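Local coordinates for putative leucoanthocyanidin reductase 1 (Vitis vinifera, PDB 3I6I), which probably catalyses the NADPH-dependent reduction of leucoanthocyanidins to flavan-3-ols such as catechin in flavonoid biosynthesis, at residues V293-T296 and T297-E301; I201-F204 and T205-V209; L177-T180 and D181-I185. All coordinates share one frame; numbering follows the deposited sequence.

Contact 1 (V293-T296 and T297-E301); sequences VEVT and TLYPE
With CG anti to its own N (chi1 -164°) and a bend at chi2 (-81°), the side chain of Glu-294 curls back over the first turn of helix 295-298 and brings its carboxylate to Thr-296 and Thr-297. Glu-294 occupies the N-cap position, and its carboxylate caps the helix. Its OE2 accepts Thr-296 N at 3.0 Å in an almost straight bond (174°), although the amide lies above the carboxylate plane. OE1 receives Thr-296 OG1 at 2.5 Å on its syn lone pair, and Thr-297 N reaches it weakly at 3.3 Å. The carboxylate therefore supplies acceptors at the helix start, where the N-H groups of the first turn are likely to stabilise its negative charge. Glu-294 O closes the first turn by accepting Leu-298 N at 3.0 Å, and a water bridges Glu-294 N and Thr-297 OG1. Below the cap the packing is apolar: Val-293 CG2 meets Leu-298 CD1 at 3.8 Å, the two side chains crossing at about a right angle. In the conformer described, Val-295 CG1 lies at the ring edge of Tyr-299, 4.0 Å from CD2, while Leu-298 CB sits over one face of that ring. Glu-294 OE2 also accepts from Arg-222 N, and Tyr-299 OH bonds Asp-211. Val-293 pairs through its backbone with Ser-218 and His-220, joining strand 292-294 to strand 217-220, and Tyr-299 rests on helix 198-208 at Phe-204 and Thr-208.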
loop_
_atom_site.group_PDB
_atom_site.type_symbol
_atom_site.label_atom_id
_atom_site.label_comp_id
_atom_site.label_asym_id
_atom_site.label_seq_id
_atom_site.Cartn_x
_atom_site.Cartn_y
_atom_site.Cartn_z
ATOM N N VAL A 293 -7.265 14.510 0.086
ATOM C CA VAL A 293 -7.984 14.417 -1.188
ATOM C C VAL A 293 -8.419 12.966 -1.386
ATOM O O VAL A 293 -7.858 12.049 -0.752
ATOM C CB VAL A 293 -7.181 14.947 -2.416
ATOM C CG1 VAL A 293 -7.042 16.501 -2.373
ATOM C CG2 VAL A 293 -5.777 14.320 -2.529
ATOM N N GLU A 294 -9.398 12.758 -2.269
ATOM C CA GLU A 294 -9.897 11.378 -2.504
ATOM C C GLU A 294 -9.770 11.009 -3.983
ATOM O O GLU A 294 -10.128 11.788 -4.865
ATOM C CB GLU A 294 -11.320 11.284 -2.000
ATOM C CG GLU A 294 -11.830 9.865 -1.822
ATOM C CD GLU A 294 -12.305 9.229 -3.133
ATOM O OE1 GLU A 294 -13.101 9.860 -3.877
ATOM O OE2 GLU A 294 -11.843 8.116 -3.442
ATOM N N VAL A 295 -9.249 9.822 -4.239
ATOM C CA VAL A 295 -8.937 9.373 -5.589
ATOM C C VAL A 295 -10.048 9.470 -6.618
ATOM O O VAL A 295 -9.816 9.936 -7.735
ATOM C CB VAL A 295 -8.408 7.916 -5.576
ATOM C CG1 VAL A 295 -7.985 7.490 -7.011
ATOM C CG2 VAL A 295 -7.308 7.821 -4.656
ATOM N N THR A 296 -11.255 9.017 -6.271
ATOM C CA THR A 296 -12.348 9.018 -7.207
ATOM C C THR A 296 -12.843 10.424 -7.581
ATOM O O THR A 296 -13.375 10.607 -8.648
ATOM C CB THR A 296 -13.552 8.137 -6.808
ATOM O OG1 THR A 296 -14.305 8.760 -5.782
ATOM C CG2 THR A 296 -13.098 6.799 -6.363
ATOM N N THR A 297 -12.641 11.410 -6.716
ATOM C CA THR A 297 -12.991 12.797 -7.075
ATOM C C THR A 297 -11.838 13.509 -7.797
ATOM O O THR A 297 -12.083 14.410 -8.610
ATOM C CB THR A 297 -13.529 13.560 -5.850
ATOM O OG1 THR A 297 -12.520 13.718 -4.877
ATOM C CG2 THR A 297 -14.684 12.798 -5.208
ATOM N N LEU A 298 -10.600 13.085 -7.557
ATOM C CA LEU A 298 -9.451 13.554 -8.341
ATOM C C LEU A 298 -9.561 13.144 -9.795
ATOM O O LEU A 298 -9.181 13.913 -10.672
ATOM C CB LEU A 298 -8.129 13.001 -7.801
ATOM C CG LEU A 298 -7.667 13.571 -6.457
ATOM C CD1 LEU A 298 -6.494 12.718 -5.892
ATOM C CD2 LEU A 298 -7.256 15.084 -6.601
ATOM N N TYR A 299 -10.021 11.906 -10.041
ATOM C CA TYR A 299 -9.934 11.296 -11.371
ATOM C C TYR A 299 -11.318 10.796 -11.758
ATOM O O TYR A 299 -11.607 9.610 -11.736
ATOM C CB TYR A 299 -8.877 10.185 -11.356
ATOM C CG TYR A 299 -7.540 10.714 -10.869
ATOM C CD1 TYR A 299 -6.869 11.726 -11.584
ATOM C CD2 TYR A 299 -6.956 10.228 -9.730
ATOM C CE1 TYR A 299 -5.672 12.228 -11.140
ATOM C CE2 TYR A 299 -5.771 10.723 -9.269
ATOM C CZ TYR A 299 -5.128 11.725 -9.971
ATOM O OH TYR A 299 -3.961 12.202 -9.475
ATOM N N PRO A 300 -12.228 11.734 -12.022
ATOM C CA PRO A 300 -13.613 11.333 -12.313
ATOM C C PRO A 300 -13.749 10.565 -13.627
ATOM O O PRO A 300 -12.941 10.728 -14.548
ATOM C CB PRO A 300 -14.362 12.678 -12.433
ATOM C CG PRO A 300 -13.255 13.720 -12.710
ATOM C CD PRO A 300 -12.058 13.193 -11.960
ATOM N N GLU A 301 -14.784 9.738 -13.698
ATOM C CA GLU A 301 -15.071 8.950 -14.909
ATOM C C GLU A 301 -13.900 8.009 -15.295
ATOM O O GLU A 301 -13.547 7.836 -16.488
ATOM C CB GLU A 301 -15.487 9.842 -16.068
ATOM C CG GLU A 301 -16.885 10.410 -15.878
ATOM C CD GLU A 301 -17.295 11.335 -16.991
ATOM O OE1 GLU A 301 -16.662 11.301 -18.067
ATOM O OE2 GLU A 301 -18.255 12.104 -16.789
HETATM O O HOH W 1 -10.703 14.989 -3.469
#

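Contact 2 (I201-F204 and T205-V209); sequences IGKF and TMKTV
Thr-205 and Ile-201 make a largely buried contact between successive turns of one helix, 198-208, which lies between strands 114-116 and 155-158 on one side and helix 21-32 on another. Ile-201 O accepts twice from Thr-205: from N at 3.0 Å in the regular i to i+4 bond, and from OG1 at 2.7 Å. The two donors arrive from opposite faces of the carbonyl plane. OG1 stands anti to the carbonyl carbon of Thr-205 (chi1 -67°), beside its N, which turns the hydroxyl back toward the preceding turn. A valine here would probably deprive Ile-201 O of its second donor and leave this buried turn less firmly tied. A second threonine does likewise: Thr-208 OG1 donates to Thr-205 O, three residues back, at 2.7 Å. The helix belongs to an NADP-binding Rossmann-type protein of the NmrA-like family, and the Ile-201 side chain comes within about 5 Å of the bound NADPH; Thr-205 also touches Phe-120, a cofactor-binding residue. On the flank carrying the lysines, in the Lys-207 conformer described, Lys-207 CD lies 3.7 Å from Phe-204 CD1, the chain running alongside the ring and meeting it obliquely. Lys-203 and Lys-207 then point the same way, their CE atoms 3.9 Å apart. Their like charges are probably eased by Asp-302, which makes a salt bridge with Lys-203 NZ and a weak, long ion pair with Lys-207 NZ. Met-206 N donates to Gly-202 O at 3.1 Å, and Met-206 CG packs against the same oxygen.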
loop_
_atom_site.group_PDB
_atom_site.type_symbol
_atom_site.label_atom_id
_atom_site.label_comp_id
_atom_site.label_asym_id
_atom_site.label_seq_id
_atom_site.Cartn_x
_atom_site.Cartn_y
_atom_site.Cartn_z
ATOM N N ILE A 201 -4.280 0.236 -7.343
ATOM C CA ILE A 201 -3.336 0.890 -6.432
ATOM C C ILE A 201 -2.143 1.422 -7.245
ATOM O O ILE A 201 -1.717 2.570 -7.059
ATOM C CB ILE A 201 -2.827 -0.065 -5.373
ATOM C CG1 ILE A 201 -3.966 -0.521 -4.468
ATOM C CG2 ILE A 201 -1.669 0.649 -4.523
ATOM C CD1 ILE A 201 -3.568 -1.651 -3.519
ATOM N N GLY A 202 -1.610 0.624 -8.174
ATOM C CA GLY A 202 -0.511 1.103 -9.010
ATOM C C GLY A 202 -0.909 2.257 -9.923
ATOM O O GLY A 202 -0.253 3.294 -9.986
ATOM N N LYS A 203 -2.017 2.093 -10.638
ATOM C CA LYS A 203 -2.415 3.059 -11.641
ATOM C C LYS A 203 -2.648 4.420 -11.012
ATOM O O LYS A 203 -2.120 5.460 -11.481
ATOM C CB LYS A 203 -3.694 2.568 -12.303
ATOM C CG LYS A 203 -4.299 3.512 -13.331
ATOM C CD LYS A 203 -5.596 2.864 -13.888
ATOM C CE LYS A 203 -6.567 3.918 -14.419
ATOM N NZ LYS A 203 -7.817 3.260 -14.991
ATOM N N PHE A 204 -3.434 4.429 -9.946
ATOM C CA PHE A 204 -3.825 5.691 -9.350
ATOM C C PHE A 204 -2.689 6.303 -8.546
ATOM O O PHE A 204 -2.524 7.492 -8.606
ATOM C CB PHE A 204 -5.137 5.589 -8.589
ATOM C CG PHE A 204 -6.314 5.377 -9.499
ATOM C CD1 PHE A 204 -6.764 6.406 -10.304
ATOM C CD2 PHE A 204 -6.955 4.149 -9.575
ATOM C CE1 PHE A 204 -7.821 6.221 -11.160
ATOM C CE2 PHE A 204 -8.039 3.966 -10.431
ATOM C CZ PHE A 204 -8.473 4.987 -11.224
ATOM N N THR A 205 -1.865 5.489 -7.881
ATOM C CA THR A 205 -0.655 6.019 -7.288
ATOM C C THR A 205 0.207 6.808 -8.274
ATOM O O THR A 205 0.685 7.932 -7.965
ATOM C CB THR A 205 0.188 4.898 -6.644
ATOM O OG1 THR A 205 -0.499 4.367 -5.516
ATOM C CG2 THR A 205 1.595 5.434 -6.192
ATOM N N MET A 206 0.448 6.242 -9.455
ATOM C CA MET A 206 1.351 6.882 -10.366
ATOM C C MET A 206 0.747 8.178 -10.908
ATOM O O MET A 206 1.498 9.084 -11.244
ATOM C CB MET A 206 1.851 5.911 -11.451
ATOM C CG MET A 206 2.829 4.861 -10.857
ATOM S SD MET A 206 4.131 5.557 -9.737
ATOM C CE MET A 206 4.882 6.709 -10.840
ATOM N N LYS A 207 -0.584 8.303 -10.990
ATOM C CA LYS A 207 -1.214 9.564 -11.443
ATOM C C LYS A 207 -0.942 10.698 -10.471
ATOM O O LYS A 207 -0.852 11.867 -10.866
ATOM C CB LYS A 207 -2.752 9.433 -11.543
ATOM C CG LYS A 207 -3.251 8.373 -12.498
ATOM C CD LYS A 207 -4.771 8.478 -12.690
ATOM C CE LYS A 207 -5.289 7.485 -13.727
ATOM N NZ LYS A 207 -4.954 7.828 -15.146
ATOM N N THR A 208 -0.825 10.359 -9.190
ATOM C CA THR A 208 -0.670 11.367 -8.137
ATOM C C THR A 208 0.688 12.064 -8.110
ATOM O O THR A 208 0.782 13.166 -7.542
ATOM C CB THR A 208 -0.932 10.795 -6.708
ATOM O OG1 THR A 208 0.197 10.006 -6.252
ATOM C CG2 THR A 208 -2.295 10.045 -6.622
ATOM N N VAL A 209 1.720 11.471 -8.723
ATOM C CA VAL A 209 3.114 11.865 -8.370
ATOM C C VAL A 209 3.456 13.276 -8.818
ATOM O O VAL A 209 4.369 13.924 -8.257
ATOM C CB VAL A 209 4.204 10.873 -8.864
ATOM C CG1 VAL A 209 4.013 9.466 -8.165
ATOM C CG2 VAL A 209 4.191 10.736 -10.426
#

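Contact 3 (L177-T180 and D181-I185); sequences LPPT and DFFQI
Pro-179 and Phe-183 meet across a tight, irregular reverse turn that carries the chain from a loop into strand 183-186, which pairs in parallel with strand 247-250. The turn brings Pro-179 CA to 6.3 Å from Phe-182 CA. Its inner side is close-packed. Pro-179 CG touches Phe-183 CD1 at 3.6 Å, the pyrrolidine crossing the aromatic side chain at about a right angle and approaching the ring obliquely. Phe-183 has CG anti to its carbonyl carbon (chi1 -68°), which swings the ring back from the strand toward the proline. On the same inner side Pro-179 CB lies 3.3 Å from Phe-182 O, so the proline ring meets a backbone oxygen as well as the aromatic ring. Trp-165 continues this apolar patch: it touches Pro-179, and its ring meets that of Phe-183 with the planes about 35° apart. Trp-237 of helix 230-241 donates through NE1 to Pro-179 O.

The outer side, at Thr-180 and Asp-181, is exposed and held far more loosely. Here the two segments are joined by a water that accepts from Thr-180 N at 2.8 Å and donates weakly to Asp-181 OD1 at 3.2 Å. Asp-181 N is buried by the turn and has no partner in the model. The turn joins the loop after strand 161-162 to strand 183-186, away from the cofactor site. The Asp-181 carboxylate also folds over its own backbone, with CG between N and the carbonyl carbon (chi1 50°), and OD1 takes a weak bond from Phe-182 N at 2.8 Å.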
loop_
_atom_site.group_PDB
_atom_site.type_symbol
_atom_site.label_atom_id
_atom_site.label_comp_id
_atom_site.label_asym_id
_atom_site.label_seq_id
_atom_site.Cartn_x
_atom_site.Cartn_y
_atom_site.Cartn_z
ATOM N N LEU A 177 -6.410 -16.063 -1.316
ATOM C CA LEU A 177 -7.563 -16.675 -1.987
ATOM C C LEU A 177 -8.714 -16.995 -1.012
ATOM O O LEU A 177 -8.512 -17.702 -0.028
ATOM C CB LEU A 177 -7.127 -17.951 -2.719
ATOM N N PRO A 178 -9.937 -16.525 -1.316
ATOM C CA PRO A 178 -11.055 -16.693 -0.383
ATOM C C PRO A 178 -11.339 -18.144 0.023
ATOM O O PRO A 178 -10.925 -19.090 -0.669
ATOM C CB PRO A 178 -12.249 -16.132 -1.159
ATOM C CG PRO A 178 -11.649 -15.263 -2.223
ATOM C CD PRO A 178 -10.373 -15.915 -2.587
ATOM N N PRO A 179 -12.080 -18.330 1.118
ATOM C CA PRO A 179 -12.255 -19.713 1.595
ATOM C C PRO A 179 -13.227 -20.548 0.785
ATOM O O PRO A 179 -14.194 -20.017 0.227
ATOM C CB PRO A 179 -12.799 -19.524 3.013
ATOM C CG PRO A 179 -13.354 -18.169 3.049
ATOM C CD PRO A 179 -12.682 -17.340 2.024
ATOM N N THR A 180 -12.988 -21.862 0.747
ATOM C CA THR A 180 -13.927 -22.805 0.144
ATOM C C THR A 180 -14.664 -23.666 1.176
ATOM O O THR A 180 -15.437 -24.548 0.810
ATOM C CB THR A 180 -13.206 -23.724 -0.883
ATOM O OG1 THR A 180 -12.179 -24.473 -0.217
ATOM C CG2 THR A 180 -12.581 -22.878 -2.009
ATOM N N ASP A 181 -14.449 -23.419 2.462
ATOM C CA ASP A 181 -15.087 -24.243 3.481
ATOM C C ASP A 181 -16.058 -23.502 4.393
ATOM O O ASP A 181 -17.215 -23.906 4.493
ATOM C CB ASP A 181 -14.054 -25.028 4.290
ATOM C CG ASP A 181 -12.916 -24.175 4.821
ATOM O OD1 ASP A 181 -12.828 -22.922 4.570
ATOM O OD2 ASP A 181 -12.089 -24.807 5.518
ATOM N N PHE A 182 -15.593 -22.441 5.051
ATOM C CA PHE A 182 -16.460 -21.558 5.863
ATOM C C PHE A 182 -15.834 -20.181 5.967
ATOM O O PHE A 182 -14.620 -20.013 5.761
ATOM C CB PHE A 182 -16.772 -22.146 7.252
ATOM C CG PHE A 182 -15.546 -22.346 8.136
ATOM C CD1 PHE A 182 -14.869 -23.559 8.137
ATOM C CD2 PHE A 182 -15.052 -21.325 8.921
ATOM C CE1 PHE A 182 -13.726 -23.743 8.930
ATOM C CE2 PHE A 182 -13.915 -21.518 9.719
ATOM C CZ PHE A 182 -13.267 -22.739 9.712
ATOM N N PHE A 183 -16.663 -19.182 6.264
ATOM C CA PHE A 183 -16.207 -17.817 6.331
ATOM C C PHE A 183 -16.008 -17.452 7.807
ATOM O O PHE A 183 -16.880 -17.670 8.623
ATOM C CB PHE A 183 -17.257 -16.845 5.756
ATOM C CG PHE A 183 -17.497 -16.951 4.278
ATOM C CD1 PHE A 183 -16.563 -16.461 3.358
ATOM C CD2 PHE A 183 -18.706 -17.438 3.796
ATOM C CE1 PHE A 183 -16.816 -16.505 1.986
ATOM C CE2 PHE A 183 -18.963 -17.516 2.413
ATOM C CZ PHE A 183 -18.019 -17.049 1.503
ATOM N N GLN A 184 -14.864 -16.853 8.111
ATOM C CA GLN A 184 -14.630 -16.216 9.407
ATOM C C GLN A 184 -14.999 -14.740 9.326
ATOM O O GLN A 184 -14.347 -13.960 8.621
ATOM C CB GLN A 184 -13.159 -16.407 9.834
ATOM C CG GLN A 184 -12.848 -17.797 10.090
ATOM C CD GLN A 184 -11.547 -18.004 10.866
ATOM O OE1 GLN A 184 -10.589 -17.234 10.743
ATOM N NE2 GLN A 184 -11.531 -19.047 11.692
ATOM N N ILE A 185 -16.051 -14.377 10.064
ATOM C CA ILE A 185 -16.637 -13.038 10.069
ATOM C C ILE A 185 -16.190 -12.350 11.359
ATOM O O ILE A 185 -16.498 -12.839 12.477
ATOM C CB ILE A 185 -18.206 -13.117 10.025
ATOM C CG1 ILE A 185 -18.731 -13.934 8.814
ATOM C CG2 ILE A 185 -18.852 -11.733 10.029
ATOM C CD1 ILE A 185 -18.261 -13.402 7.491
HETATM O O HOH W 2 -10.745 -22.841 2.150
#

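Each contact lies within one unbroken stretch of chain, so none closes a long loop: contact 3 closes a turn, contact 2 links successive helical turns and contact 1 caps a helix. The three follow in series, none nesting within or crossing another. Contact 3 comes first, turning the chain into strand 183-186 and its pairing with strand 247-250. Contact 2 follows within helix 198-208, beside the cofactor-binding part of the fold. Contact 1 comes last, where strand 292-294 runs into helix 295-298. Contacts 1 and 2 touch: Tyr-299 CD2 lies 3.9 Å from Phe-204 CD1, tying the turn after helix 295-298 to helix 198-208. Contact 3 stands apart, its centre about 31 Å from that of contact 2.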